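Local coordinates for protein type III pantothenate kinase (Campylobacter jejuni, PDB 2NRH) that probably phosphorylates pantothenate with ATP, the first step of coenzyme A biosynthesis, and belongs to the type III pantothenate kinases of the actin-like ATPase superfamily, at residues K48-L51 with K52-N56; G157-L160 with L161-A165; D177-F180 with L181-F185. The protein carries 2 engineered substitutions. All coordinates share one frame; numbering follows the deposited sequence.

Interaction 1 (K48-L51 with K52-N56); sequences KEHL and KNQKN. Engineered in segment 52-56: N56 (natural residue Lys).
H50 and Q54 meet at the C-terminal end of helix 48-53, the helix of a beta-alpha-beta unit between strands 38-42 and 57-59. NE2 of Q54 sits over one face of the imidazole, near its rim and 3.3 Å from CE1 of H50, with the amide and ring planes only 19° apart. Two choices of rotation build this overlap: H50 holds CG anti to its backbone N (chi1 177°), while the chain of Q54 bends back at chi2. The same bend turns the amide onto the backbone, where NE2 of Q54 donates to O of H50 over 3.0 Å, with that oxygen close to the amide plane. Q54 N and N53 N add weak bonds to O of H50, so one carbonyl near the helix end gathers three N-H groups. On another side of the helix the E49 carboxylate and the N53 amide stand almost perpendicular, 81° apart, and OE1 of E49 comes no closer than 3.6 Å to ND2 of N53. L51 is buried against Y40, N42 and F29, close to I8 of the predicted ATP site, whereas H50 leans on L30. At the last turn the chain leaves the helix with Q54 N bonded to O of L51 at 3.1 Å, the donor lying well above the carbonyl plane.

Interaction 2 (G157-L160 with L161-A165); sequences GIYL and LIKDA
OH of Y159 takes a hydrogen bond from NZ of K163, 3.0 Å away, one turn farther along helix 146-165. The lysine does not run out straight: bends at chi2, chi3 (-86°) and chi4 fold it back toward the phenol. CE of K163 therefore also lies against the ring, approaching obliquely to 3.3 Å from CE2 of Y159. Beneath this pair the helix backbone continues regularly, with K163 N bonded to O of Y159 at 3.0 Å and the preceding turn closed by L161 N on O of G157 at 3.1 Å. I158 and I162 make the apolar half of the contact. The two isoleucines run alongside each other in one direction, CG2 of I158 touching CD1 of I162 at 3.5 Å. This pair packs on the sheet: I158 reaches I96 and L112, and I162 reaches I98, L171 and F173. L161 turns to another side, where its CD1 sits 3.3 Å from O of G157. There the helix also meets the second subunit, L160 packing on D164 and L161 on G157 of that chain, in keeping with a homodimer. The chemistry is thus divided around the helix: I158 and I162 face the sheet, L160 and L161, with the polar D164, meet the second subunit, and the ammonium of K163 probably polarises the phenol oxygen it binds.

Interaction 3 (D177-F180 with L181-F185); sequences DGQF and LANYF
F180 and Y184 are brought together by different first torsions: the phenylalanine swings CG to the side opposite its backbone N (chi1 169°), while the tyrosine sets CG beside the N (chi1 -71°). They belong to the short helix 178-182 and the turn after it, in the beta-alpha-beta unit that links strands 171-174 and 188-190. The result is a T-shaped (edge-to-face) pair in which an edge of Y184 is directed at the face of F180, ring centroids 5.6 Å apart and planes at 66°. The hydroxyl end makes the near approach, OH of Y184 lying 3.6 Å from CZ of F180. F155 of helix 146-165 also packs on both rings, meeting F180 edge-to-face. CD2 of L181 lies 3.9 Å from CD2 of F180. L181 also touches A92 and F173 of the sheet and I158 of helix 146-165, so it joins the short helix to both. G178, the first helical residue, accepts A182 N at its O over 2.7 Å; N183 N closes the next turn on O of Q179 at 3.0 Å. A type I beta turn from A182 to F185 then leads out toward strand 188-190. D177 occupies the N-cap position without a capping bond from its side chain; its backbone is bonded to A92, and its side chain is about 8 Å from that of S94, predicted to bind ATP. On the exposed side two amides are joined by a weak, strongly bent hydrogen bond, NE2 of Q179 to OD1 of N183 at 2.6 Å.

Overall arrangement
The three contacts follow one another along the chain, each within a single helix or its end. Interaction 1 lies in helix 48-53, which connects strands 38-42 and 57-59 of the first five-stranded mixed sheet. Interactions 2 and 3 lie in helices 146-165 and 178-182, which pack on the second sheet, whose strand order 3-2-1-4-5 is the same. Their centres are about 39 Å and 36 Å from that of interaction 1, on the opposite side of the chain's centre. Interactions 2 and 3 are about 12 Å apart by centres and touch directly: Y159 and I162 pack on F185, and I158 on L181. The two similar sheets suit the duplicated core of the actin-like ATPases, with helix 146-165 also facing the partner subunit.

Interaction 1 (K48-L51 with K52-N56)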
ATOM      1  N   LYS B  48     -25.420 -12.141   7.152  1.00 57.14           N
ATOM      2  CA  LYS B  48     -25.795 -12.747   8.425  1.00 59.72           C
ATOM      3  C   LYS B  48     -27.281 -13.217   8.583  1.00 61.03           C
ATOM      4  O   LYS B  48     -27.523 -14.323   9.046  1.00 62.01           O
ATOM      5  CB  LYS B  48     -25.333 -11.872   9.576  1.00 60.50           C
ATOM      6  CG  LYS B  48     -23.810 -11.886   9.748  1.00 60.30           C
ATOM      7  CD  LYS B  48     -23.436 -11.188  11.047  1.00 66.70           C
ATOM      8  CE  LYS B  48     -21.938 -10.716  11.139  1.00 67.79           C
ATOM      9  NZ  LYS B  48     -20.868 -11.588  10.540  1.00 70.12           N
ATOM     10  N   GLU B  49     -28.250 -12.402   8.160  1.00 61.64           N
ATOM     11  CA  GLU B  49     -29.669 -12.768   8.159  1.00 62.18           C
ATOM     12  C   GLU B  49     -29.943 -13.952   7.215  1.00 61.32           C
ATOM     13  O   GLU B  49     -30.636 -14.927   7.539  1.00 59.09           O
ATOM     14  CB  GLU B  49     -30.469 -11.564   7.670  1.00 63.41           C
ATOM     15  CG  GLU B  49     -31.395 -10.908   8.697  1.00 70.01           C
ATOM     16  CD  GLU B  49     -32.883 -11.238   8.451  1.00 77.67           C
ATOM     17  OE1 GLU B  49     -33.249 -12.442   8.493  1.00 80.03           O
ATOM     18  OE2 GLU B  49     -33.686 -10.286   8.241  1.00 81.21           O
ATOM     19  N   HIS B  50     -29.410 -13.827   6.009  1.00 60.25           N
ATOM     20  CA  HIS B  50     -29.548 -14.874   5.044  1.00 59.96           C
ATOM     21  C   HIS B  50     -29.063 -16.202   5.565  1.00 59.32           C
ATOM     22  O   HIS B  50     -29.710 -17.203   5.366  1.00 59.74           O
ATOM     23  CB  HIS B  50     -28.824 -14.542   3.748  1.00 59.12           C
ATOM     24  CG  HIS B  50     -28.892 -15.655   2.749  1.00 60.57           C
ATOM     25  ND1 HIS B  50     -29.978 -15.842   1.921  1.00 59.49           N
ATOM     26  CD2 HIS B  50     -28.028 -16.670   2.479  1.00 60.67           C
ATOM     27  CE1 HIS B  50     -29.759 -16.899   1.152  1.00 63.10           C
ATOM     28  NE2 HIS B  50     -28.580 -17.414   1.467  1.00 60.99           N
ATOM     29  N   LEU B  51     -27.915 -16.212   6.217  1.00 60.39           N
ATOM     30  CA  LEU B  51     -27.306 -17.470   6.655  1.00 61.74           C
ATOM     31  C   LEU B  51     -28.149 -18.117   7.720  1.00 63.04           C
ATOM     32  O   LEU B  51     -28.299 -19.337   7.705  1.00 63.41           O
ATOM     33  CB  LEU B  51     -25.879 -17.268   7.143  1.00 61.32           C
ATOM     34  CG  LEU B  51     -24.878 -16.932   6.018  1.00 61.90           C
ATOM     35  CD1 LEU B  51     -23.703 -16.211   6.606  1.00 59.37           C
ATOM     36  CD2 LEU B  51     -24.444 -18.169   5.291  1.00 61.41           C
ATOM     37  N   LYS B  52     -28.706 -17.280   8.614  1.00 64.07           N
ATOM     38  CA  LYS B  52     -29.598 -17.710   9.698  1.00 65.18           C
ATOM     39  C   LYS B  52     -30.878 -18.356   9.204  1.00 64.95           C
ATOM     40  O   LYS B  52     -31.431 -19.195   9.872  1.00 64.77           O
ATOM     41  CB  LYS B  52     -29.958 -16.537  10.587  1.00 65.93           C
ATOM     42  CG  LYS B  52     -30.034 -16.932  12.047  1.00 70.85           C
ATOM     43  CD  LYS B  52     -31.207 -16.272  12.844  1.00 75.76           C
ATOM     44  CE  LYS B  52     -31.378 -16.944  14.238  1.00 75.23           C
ATOM     45  NZ  LYS B  52     -32.202 -18.239  14.192  1.00 77.53           N
ATOM     46  N   ASN B  53     -31.332 -17.955   8.026  1.00 65.21           N
ATOM     47  CA  ASN B  53     -32.515 -18.514   7.400  1.00 65.55           C
ATOM     48  C   ASN B  53     -32.253 -19.850   6.719  1.00 65.69           C
ATOM     49  O   ASN B  53     -33.203 -20.597   6.471  1.00 66.24           O
ATOM     50  CB  ASN B  53     -33.158 -17.513   6.416  1.00 65.76           C
ATOM     51  CG  ASN B  53     -33.507 -16.168   7.071  1.00 65.82           C
ATOM     52  OD1 ASN B  53     -33.534 -16.041   8.305  1.00 66.82           O
ATOM     53  ND2 ASN B  53     -33.757 -15.161   6.249  1.00 62.62           N
ATOM     54  N   GLN B  54     -30.987 -20.157   6.418  1.00 65.74           N
ATOM     55  CA  GLN B  54     -30.598 -21.448   5.802  1.00 65.45           C
ATOM     56  C   GLN B  54     -30.254 -22.428   6.905  1.00 65.85           C
ATOM     57  O   GLN B  54     -29.176 -22.354   7.485  1.00 64.98           O
ATOM     58  CB  GLN B  54     -29.377 -21.312   4.899  1.00 65.51           C
ATOM     59  CG  GLN B  54     -29.399 -20.180   3.864  1.00 66.52           C
ATOM     60  CD  GLN B  54     -30.774 -19.962   3.219  1.00 67.06           C
ATOM     61  OE1 GLN B  54     -31.315 -20.857   2.599  1.00 68.87           O
ATOM     62  NE2 GLN B  54     -31.316 -18.752   3.347  1.00 67.60           N
ATOM     63  N   LYS B  55     -31.175 -23.337   7.198  1.00 66.24           N
ATOM     64  CA  LYS B  55     -30.996 -24.291   8.310  1.00 68.22           C
ATOM     65  C   LYS B  55     -29.899 -25.307   8.062  1.00 66.49           C
ATOM     66  O   LYS B  55     -29.311 -25.798   8.999  1.00 66.07           O
ATOM     67  CB  LYS B  55     -32.318 -24.991   8.660  1.00 68.58           C
ATOM     68  CG  LYS B  55     -33.418 -23.979   9.007  1.00 70.81           C
ATOM     69  CD  LYS B  55     -34.860 -24.556   8.941  1.00 71.57           C
ATOM     70  CE  LYS B  55     -35.865 -23.369   8.998  1.00 73.29           C
ATOM     71  NZ  LYS B  55     -37.293 -23.775   9.019  1.00 75.43           N
ATOM     72  N   ASN B  56     -29.612 -25.592   6.797  1.00 65.81           N
ATOM     73  CA  ASN B  56     -28.519 -26.480   6.459  1.00 65.53           C
ATOM     74  C   ASN B  56     -27.144 -25.843   6.671  1.00 64.21           C
ATOM     75  O   ASN B  56     -26.124 -26.524   6.577  1.00 64.69           O
ATOM     76  CB  ASN B  56     -28.669 -27.036   5.031  1.00 65.95           C
ATOM     77  CG  ASN B  56     -28.563 -25.950   3.960  1.00 68.55           C
ATOM     78  OD1 ASN B  56     -29.175 -24.894   4.089  1.00 75.27           O
ATOM     79  ND2 ASN B  56     -27.808 -26.212   2.893  1.00 68.68           N
TER

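Interaction 2 (G157-L160 with L161-A165)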
ATOM      1  N   GLY B 157       7.798  -3.223  -0.770  1.00 54.88           N
ATOM      2  CA  GLY B 157       7.111  -2.827   0.438  1.00 53.83           C
ATOM      3  C   GLY B 157       6.518  -4.008   1.196  1.00 54.20           C
ATOM      4  O   GLY B 157       6.669  -4.096   2.413  1.00 54.86           O
ATOM      5  N   ILE B 158       5.842  -4.903   0.482  1.00 53.61           N
ATOM      6  CA  ILE B 158       5.318  -6.157   1.051  1.00 53.65           C
ATOM      7  C   ILE B 158       6.440  -7.118   1.436  1.00 54.20           C
ATOM      8  O   ILE B 158       6.361  -7.749   2.473  1.00 54.26           O
ATOM      9  CB  ILE B 158       4.349  -6.927   0.052  1.00 53.00           C
ATOM     10  CG1 ILE B 158       3.133  -6.094  -0.328  1.00 52.04           C
ATOM     11  CG2 ILE B 158       3.810  -8.160   0.654  1.00 52.10           C
ATOM     12  CD1 ILE B 158       2.505  -6.591  -1.576  1.00 48.84           C
ATOM     13  N   TYR B 159       7.443  -7.280   0.573  1.00 54.83           N
ATOM     14  CA  TYR B 159       8.589  -8.113   0.895  1.00 55.75           C
ATOM     15  C   TYR B 159       9.265  -7.674   2.208  1.00 55.32           C
ATOM     16  O   TYR B 159       9.520  -8.483   3.059  1.00 55.27           O
ATOM     17  CB  TYR B 159       9.620  -8.157  -0.263  1.00 57.56           C
ATOM     18  CG  TYR B 159      10.883  -8.908   0.131  1.00 59.78           C
ATOM     19  CD1 TYR B 159      10.955 -10.302   0.011  1.00 62.45           C
ATOM     20  CD2 TYR B 159      11.985  -8.237   0.692  1.00 62.35           C
ATOM     21  CE1 TYR B 159      12.111 -11.014   0.404  1.00 60.59           C
ATOM     22  CE2 TYR B 159      13.131  -8.942   1.111  1.00 61.24           C
ATOM     23  CZ  TYR B 159      13.183 -10.326   0.953  1.00 61.22           C
ATOM     24  OH  TYR B 159      14.327 -11.028   1.316  1.00 62.06           O
ATOM     25  N   LEU B 160       9.544  -6.392   2.377  1.00 55.65           N
ATOM     26  CA  LEU B 160      10.220  -5.964   3.592  1.00 56.22           C
ATOM     27  C   LEU B 160       9.366  -6.030   4.837  1.00 57.36           C
ATOM     28  O   LEU B 160       9.875  -6.442   5.891  1.00 58.61           O
ATOM     29  CB  LEU B 160      10.848  -4.569   3.452  1.00 56.53           C
ATOM     30  CG  LEU B 160      11.959  -4.316   2.417  1.00 55.18           C
ATOM     31  CD1 LEU B 160      12.228  -2.837   2.295  1.00 53.11           C
ATOM     32  CD2 LEU B 160      13.210  -5.087   2.819  1.00 51.58           C
ATOM     33  N   LEU B 161       8.088  -5.636   4.751  1.00 57.01           N
ATOM     34  CA  LEU B 161       7.188  -5.835   5.891  1.00 56.63           C
ATOM     35  C   LEU B 161       7.121  -7.281   6.307  1.00 56.96           C
ATOM     36  O   LEU B 161       7.163  -7.575   7.499  1.00 57.85           O
ATOM     37  CB  LEU B 161       5.774  -5.315   5.647  1.00 55.68           C
ATOM     38  CG  LEU B 161       5.713  -3.812   5.792  1.00 55.84           C
ATOM     39  CD1 LEU B 161       4.605  -3.321   4.891  1.00 53.00           C
ATOM     40  CD2 LEU B 161       5.542  -3.376   7.284  1.00 51.64           C
ATOM     41  N   ILE B 162       7.019  -8.195   5.364  1.00 57.12           N
ATOM     42  CA  ILE B 162       6.937  -9.572   5.789  1.00 59.41           C
ATOM     43  C   ILE B 162       8.249 -10.131   6.364  1.00 61.26           C
ATOM     44  O   ILE B 162       8.205 -10.945   7.285  1.00 60.67           O
ATOM     45  CB  ILE B 162       6.456 -10.481   4.700  1.00 59.37           C
ATOM     46  CG1 ILE B 162       4.979 -10.200   4.387  1.00 58.45           C
ATOM     47  CG2 ILE B 162       6.726 -11.938   5.088  1.00 57.53           C
ATOM     48  CD1 ILE B 162       4.603 -10.683   3.003  1.00 60.01           C
ATOM     49  N   LYS B 163       9.384  -9.681   5.818  1.00 62.85           N
ATOM     50  CA  LYS B 163      10.709 -10.098   6.267  1.00 64.82           C
ATOM     51  C   LYS B 163      10.930  -9.651   7.705  1.00 64.58           C
ATOM     52  O   LYS B 163      11.404 -10.402   8.534  1.00 64.56           O
ATOM     53  CB  LYS B 163      11.827  -9.516   5.372  1.00 65.09           C
ATOM     54  CG  LYS B 163      13.061 -10.438   5.256  1.00 68.52           C
ATOM     55  CD  LYS B 163      14.376  -9.692   5.306  1.00 73.30           C
ATOM     56  CE  LYS B 163      14.812  -9.186   3.939  1.00 77.80           C
ATOM     57  NZ  LYS B 163      16.077  -9.851   3.435  1.00 78.71           N
ATOM     58  N   ASP B 164      10.561  -8.422   7.974  1.00 64.58           N
ATOM     59  CA  ASP B 164      10.709  -7.847   9.281  1.00 65.75           C
ATOM     60  C   ASP B 164       9.829  -8.566  10.328  1.00 66.33           C
ATOM     61  O   ASP B 164      10.254  -8.760  11.465  1.00 66.64           O
ATOM     62  CB  ASP B 164      10.330  -6.370   9.185  1.00 65.76           C
ATOM     63  CG  ASP B 164      10.395  -5.673  10.486  1.00 66.76           C
ATOM     64  OD1 ASP B 164      11.509  -5.401  10.967  1.00 71.57           O
ATOM     65  OD2 ASP B 164       9.332  -5.366  11.039  1.00 69.21           O
ATOM     66  N   ALA B 165       8.615  -8.952   9.930  1.00 66.02           N
ATOM     67  CA  ALA B 165       7.656  -9.535  10.854  1.00 66.39           C
ATOM     68  C   ALA B 165       8.041 -10.975  11.183  1.00 66.58           C
ATOM     69  O   ALA B 165       7.753 -11.443  12.268  1.00 66.93           O
ATOM     70  CB  ALA B 165       6.230  -9.474  10.287  1.00 64.72           C
TER

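Interaction 3 (D177-F180 with L181-F185)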
ATOM      1  N   ASP B 177      -2.940 -14.395  -4.216  1.00 55.50           N
ATOM      2  CA  ASP B 177      -1.608 -13.829  -4.520  1.00 55.27           C
ATOM      3  C   ASP B 177      -0.531 -14.411  -3.644  1.00 54.11           C
ATOM      4  O   ASP B 177       0.588 -13.910  -3.619  1.00 52.93           O
ATOM      5  CB  ASP B 177      -1.584 -12.287  -4.411  1.00 55.10           C
ATOM      6  CG  ASP B 177      -2.300 -11.595  -5.580  1.00 57.47           C
ATOM      7  OD1 ASP B 177      -1.959 -11.882  -6.753  1.00 61.60           O
ATOM      8  OD2 ASP B 177      -3.180 -10.736  -5.339  1.00 55.30           O
ATOM      9  N   GLY B 178      -0.875 -15.459  -2.915  1.00 54.19           N
ATOM     10  CA  GLY B 178       0.039 -16.001  -1.896  1.00 54.92           C
ATOM     11  C   GLY B 178       1.292 -16.673  -2.478  1.00 55.17           C
ATOM     12  O   GLY B 178       2.412 -16.425  -1.978  1.00 54.33           O
ATOM     13  N   GLN B 179       1.104 -17.475  -3.550  1.00 55.01           N
ATOM     14  CA  GLN B 179       2.220 -18.227  -4.194  1.00 55.77           C
ATOM     15  C   GLN B 179       3.299 -17.269  -4.740  1.00 56.48           C
ATOM     16  O   GLN B 179       4.512 -17.424  -4.467  1.00 56.14           O
ATOM     17  CB  GLN B 179       1.733 -19.220  -5.282  1.00 55.60           C
ATOM     18  CG  GLN B 179       2.899 -20.082  -5.907  1.00 55.80           C
ATOM     19  CD  GLN B 179       3.674 -20.909  -4.870  1.00 58.20           C
ATOM     20  OE1 GLN B 179       3.218 -21.951  -4.450  1.00 58.38           O
ATOM     21  NE2 GLN B 179       4.846 -20.427  -4.452  1.00 60.55           N
ATOM     22  N   PHE B 180       2.821 -16.245  -5.447  1.00 56.44           N
ATOM     23  CA  PHE B 180       3.648 -15.163  -5.904  1.00 56.89           C
ATOM     24  C   PHE B 180       4.500 -14.522  -4.788  1.00 57.18           C
ATOM     25  O   PHE B 180       5.735 -14.358  -4.919  1.00 57.35           O
ATOM     26  CB  PHE B 180       2.776 -14.148  -6.588  1.00 56.50           C
ATOM     27  CG  PHE B 180       3.479 -12.892  -6.874  1.00 59.20           C
ATOM     28  CD1 PHE B 180       4.483 -12.849  -7.839  1.00 61.56           C
ATOM     29  CD2 PHE B 180       3.163 -11.741  -6.185  1.00 56.62           C
ATOM     30  CE1 PHE B 180       5.132 -11.677  -8.089  1.00 58.87           C
ATOM     31  CE2 PHE B 180       3.836 -10.613  -6.432  1.00 56.85           C
ATOM     32  CZ  PHE B 180       4.805 -10.574  -7.386  1.00 55.58           C
ATOM     33  N   LEU B 181       3.864 -14.195  -3.667  1.00 57.53           N
ATOM     34  CA  LEU B 181       4.609 -13.603  -2.540  1.00 57.61           C
ATOM     35  C   LEU B 181       5.544 -14.618  -1.860  1.00 57.53           C
ATOM     36  O   LEU B 181       6.662 -14.277  -1.506  1.00 56.56           O
ATOM     37  CB  LEU B 181       3.664 -12.994  -1.525  1.00 57.62           C
ATOM     38  CG  LEU B 181       2.875 -11.773  -2.034  1.00 57.71           C
ATOM     39  CD1 LEU B 181       1.975 -11.363  -0.900  1.00 57.34           C
ATOM     40  CD2 LEU B 181       3.809 -10.599  -2.483  1.00 54.10           C
ATOM     41  N   ALA B 182       5.087 -15.866  -1.729  1.00 57.86           N
ATOM     42  CA  ALA B 182       5.889 -16.931  -1.133  1.00 58.76           C
ATOM     43  C   ALA B 182       7.272 -17.089  -1.851  1.00 60.35           C
ATOM     44  O   ALA B 182       8.329 -17.131  -1.196  1.00 61.08           O
ATOM     45  CB  ALA B 182       5.112 -18.202  -1.162  1.00 57.46           C
ATOM     46  N   ASN B 183       7.247 -17.107  -3.191  1.00 62.08           N
ATOM     47  CA  ASN B 183       8.434 -17.245  -4.030  1.00 62.38           C
ATOM     48  C   ASN B 183       9.545 -16.277  -3.710  1.00 62.86           C
ATOM     49  O   ASN B 183      10.680 -16.572  -4.007  1.00 64.28           O
ATOM     50  CB  ASN B 183       8.090 -17.254  -5.515  1.00 62.10           C
ATOM     51  CG  ASN B 183       7.192 -18.405  -5.879  1.00 64.73           C
ATOM     52  OD1 ASN B 183       7.066 -19.334  -5.101  1.00 69.57           O
ATOM     53  ND2 ASN B 183       6.513 -18.337  -7.029  1.00 65.80           N
ATOM     54  N   TYR B 184       9.286 -15.167  -3.045  1.00 63.28           N
ATOM     55  CA  TYR B 184      10.414 -14.308  -2.643  1.00 64.37           C
ATOM     56  C   TYR B 184      11.149 -14.805  -1.382  1.00 65.47           C
ATOM     57  O   TYR B 184      12.063 -14.130  -0.883  1.00 65.55           O
ATOM     58  CB  TYR B 184       9.941 -12.915  -2.303  1.00 64.42           C
ATOM     59  CG  TYR B 184       9.480 -12.037  -3.435  1.00 65.62           C
ATOM     60  CD1 TYR B 184      10.321 -11.703  -4.504  1.00 63.09           C
ATOM     61  CD2 TYR B 184       8.211 -11.473  -3.395  1.00 65.93           C
ATOM     62  CE1 TYR B 184       9.881 -10.855  -5.529  1.00 63.67           C
ATOM     63  CE2 TYR B 184       7.765 -10.618  -4.400  1.00 66.97           C
ATOM     64  CZ  TYR B 184       8.602 -10.308  -5.459  1.00 66.17           C
ATOM     65  OH  TYR B 184       8.100  -9.485  -6.428  1.00 65.12           O
ATOM     66  N   PHE B 185      10.721 -15.935  -0.823  1.00 66.00           N
ATOM     67  CA  PHE B 185      11.229 -16.346   0.488  1.00 67.21           C
ATOM     68  C   PHE B 185      11.643 -17.793   0.474  1.00 69.20           C
ATOM     69  O   PHE B 185      10.992 -18.639  -0.148  1.00 69.08           O
ATOM     70  CB  PHE B 185      10.159 -16.144   1.596  1.00 66.18           C
ATOM     71  CG  PHE B 185       9.818 -14.679   1.894  1.00 60.81           C
ATOM     72  CD1 PHE B 185      10.611 -13.925   2.737  1.00 58.89           C
ATOM     73  CD2 PHE B 185       8.693 -14.094   1.357  1.00 56.97           C
ATOM     74  CE1 PHE B 185      10.314 -12.591   2.990  1.00 59.27           C
ATOM     75  CE2 PHE B 185       8.380 -12.767   1.611  1.00 57.85           C
ATOM     76  CZ  PHE B 185       9.187 -12.011   2.422  1.00 58.07           C
TER